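6-pyruvoyl tetrahydropterin synthase (Plasmodium falciparum, PDB 1Y13) belongs to the 6-pyruvoyl tetrahydropterin synthase family and carries zinc and biopterin in a six-chain assembly. Local coordinates at residues K127-H132 against G139-N144. Residues are numbered along the deposited sequence; the frame is centred on the assembly and turned at random.
Sequences KLPIKH and GQYILN
Tyr141, which meets Leu128, Pro129 and Ile130, sits in a helical turn closed by a 2.8 Å backbone bond from Leu143 N to Gly139 O. The turn belongs to helix 135-150 of the T-fold typical of this family, in which helices pack on an antiparallel sheet. Ile142 and Leu143 face that sheet and touch Ile165 of strand 162-168. Tyr141 instead reaches across to the end of strand 125-128. The contact is apolar throughout and centres on its ring.

Leu128 CD2 lies over one face of the ring, toward the CE2 and CZ side. It comes to 3.6 Å from Tyr141 CE2. This is a CH-pi contact: Leu128 CD2 is 4.0 Å from the ring centroid and 27° off the normal. The ring swings out from the helix to meet the methyl because chi1 of Tyr141 is 170°, with CG opposite the backbone N. Pro129 comes obliquely to the same side of the ring, at the CD1 and CE1 atoms. Its CD is 3.7 Å from Tyr141 CE1, and its CG is 3.9 Å from Tyr141 CD1. The two residues thus divide the ring between them.

Pro129 is the centre of an inverse gamma turn, closed by a weak bond of 2.9 Å from Ile130 N to Leu128 O. The turn ends the strand and places consecutive side chains against the same tyrosine. Leu128 is also tied by backbone bonds to Leu92 and Ile94, beside the parallel neighbour strand 90-93. Beyond the turn, Glu137 near the start of the helix bonds Lys131 N and His132 ND1, a polar link between loop and helix. Ile130 meets the root of the tyrosine side chain, its CG2 lying 4.1 Å from Tyr141 CB.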
loop_
_atom_site.group_PDB
_atom_site.type_symbol
_atom_site.label_atom_id
_atom_site.label_comp_id
_atom_site.label_asym_id
_atom_site.label_seq_id
_atom_site.Cartn_x
_atom_site.Cartn_y
_atom_site.Cartn_z
ATOM N N LYS A 127 -14.191 27.493 -9.312
ATOM C CA LYS A 127 -15.453 27.413 -10.036
ATOM C C LYS A 127 -15.264 26.462 -11.203
ATOM O O LYS A 127 -14.640 26.826 -12.186
ATOM C CB LYS A 127 -15.831 28.832 -10.512
ATOM C CG LYS A 127 -15.832 29.799 -9.308
ATOM C CD LYS A 127 -16.258 31.196 -9.629
ATOM C CE LYS A 127 -15.343 31.833 -10.658
ATOM N NZ LYS A 127 -13.994 32.092 -10.119
ATOM N N LEU A 128 -15.764 25.235 -11.084
ATOM C CA LEU A 128 -15.613 24.271 -12.148
ATOM C C LEU A 128 -16.878 24.195 -12.988
ATOM O O LEU A 128 -17.966 24.290 -12.447
ATOM C CB LEU A 128 -15.189 22.880 -11.615
ATOM C CG LEU A 128 -13.899 22.784 -10.787
ATOM C CD1 LEU A 128 -13.626 21.347 -10.413
ATOM C CD2 LEU A 128 -12.693 23.398 -11.558
ATOM N N PRO A 129 -16.729 24.035 -14.321
ATOM C CA PRO A 129 -17.868 23.941 -15.236
ATOM C C PRO A 129 -18.480 22.544 -15.203
ATOM O O PRO A 129 -18.429 21.818 -16.197
ATOM C CB PRO A 129 -17.232 24.244 -16.605
ATOM C CG PRO A 129 -15.800 23.731 -16.467
ATOM C CD PRO A 129 -15.431 23.972 -15.021
ATOM N N ILE A 130 -19.040 22.176 -14.045
ATOM C CA ILE A 130 -19.631 20.857 -13.821
ATOM C C ILE A 130 -20.965 21.020 -13.098
ATOM O O ILE A 130 -21.163 22.010 -12.394
ATOM C CB ILE A 130 -18.645 19.920 -13.014
ATOM C CG1 ILE A 130 -18.296 20.518 -11.644
ATOM C CG2 ILE A 130 -17.356 19.663 -13.821
ATOM C CD1 ILE A 130 -17.398 19.614 -10.774
ATOM N N LYS A 131 -21.869 20.053 -13.235
ATOM C CA LYS A 131 -23.182 20.174 -12.605
ATOM C C LYS A 131 -23.179 19.704 -11.157
ATOM O O LYS A 131 -23.948 20.207 -10.341
ATOM C CB LYS A 131 -24.293 19.435 -13.365
ATOM C CG LYS A 131 -24.390 19.696 -14.840
ATOM C CD LYS A 131 -25.624 19.005 -15.450
ATOM C CE LYS A 131 -26.964 19.707 -15.136
ATOM N NZ LYS A 131 -27.986 19.327 -16.222
ATOM N N HIS A 132 -22.329 18.727 -10.849
ATOM C CA HIS A 132 -22.172 18.219 -9.492
ATOM C C HIS A 132 -20.693 18.039 -9.186
ATOM O O HIS A 132 -19.918 17.680 -10.059
ATOM C CB HIS A 132 -22.864 16.868 -9.297
ATOM C CG HIS A 132 -24.228 16.778 -9.880
ATOM N ND1 HIS A 132 -24.448 16.591 -11.228
ATOM C CD2 HIS A 132 -25.450 16.841 -9.304
ATOM C CE1 HIS A 132 -25.747 16.546 -11.457
ATOM N NE2 HIS A 132 -26.376 16.702 -10.305
ATOM N N GLY A 139 -13.499 14.114 -12.383
ATOM C CA GLY A 139 -12.672 13.340 -13.335
ATOM C C GLY A 139 -12.770 13.746 -14.800
ATOM O O GLY A 139 -11.756 13.927 -15.482
ATOM N N GLN A 140 -13.996 13.876 -15.299
ATOM C CA GLN A 140 -14.226 14.339 -16.663
ATOM C C GLN A 140 -13.569 15.686 -16.918
ATOM O O GLN A 140 -12.906 15.881 -17.942
ATOM C CB GLN A 140 -15.730 14.403 -16.973
ATOM C CG GLN A 140 -16.439 13.052 -16.863
ATOM C CD GLN A 140 -17.923 13.103 -17.240
ATOM O OE1 GLN A 140 -18.689 13.942 -16.752
ATOM N NE2 GLN A 140 -18.331 12.194 -18.101
ATOM N N TYR A 141 -13.740 16.619 -15.983
ATOM C CA TYR A 141 -13.079 17.917 -16.101
ATOM C C TYR A 141 -11.534 17.773 -16.114
ATOM O O TYR A 141 -10.856 18.382 -16.939
ATOM C CB TYR A 141 -13.531 18.882 -14.986
ATOM C CG TYR A 141 -12.701 20.136 -14.926
ATOM C CD1 TYR A 141 -12.962 21.212 -15.783
ATOM C CD2 TYR A 141 -11.637 20.246 -14.030
ATOM C CE1 TYR A 141 -12.192 22.386 -15.738
ATOM C CE2 TYR A 141 -10.861 21.423 -13.970
ATOM C CZ TYR A 141 -11.143 22.465 -14.821
ATOM O OH TYR A 141 -10.361 23.597 -14.759
ATOM N N ILE A 142 -10.986 16.983 -15.194
ATOM C CA ILE A 142 -9.543 16.758 -15.154
ATOM C C ILE A 142 -9.013 16.141 -16.479
ATOM O O ILE A 142 -7.981 16.580 -17.028
ATOM C CB ILE A 142 -9.161 15.950 -13.931
ATOM C CG1 ILE A 142 -9.280 16.849 -12.685
ATOM C CG2 ILE A 142 -7.731 15.428 -14.054
ATOM C CD1 ILE A 142 -9.179 16.106 -11.431
ATOM N N LEU A 143 -9.757 15.188 -17.017
ATOM C CA LEU A 143 -9.371 14.520 -18.262
ATOM C C LEU A 143 -9.278 15.514 -19.396
ATOM O O LEU A 143 -8.285 15.534 -20.118
ATOM C CB LEU A 143 -10.357 13.401 -18.617
ATOM C CG LEU A 143 -10.154 12.628 -19.942
ATOM C CD1 LEU A 143 -8.918 11.779 -19.910
ATOM C CD2 LEU A 143 -11.325 11.780 -20.211
ATOM N N ASN A 144 -10.305 16.349 -19.542
ATOM C CA ASN A 144 -10.300 17.386 -20.574
ATOM C C ASN A 144 -9.122 18.349 -20.403
ATOM O O ASN A 144 -8.386 18.585 -21.344
ATOM C CB ASN A 144 -11.632 18.123 -20.603
ATOM C CG ASN A 144 -12.805 17.218 -21.006
ATOM O OD1 ASN A 144 -12.632 16.226 -21.706
ATOM N ND2 ASN A 144 -14.009 17.578 -20.567
#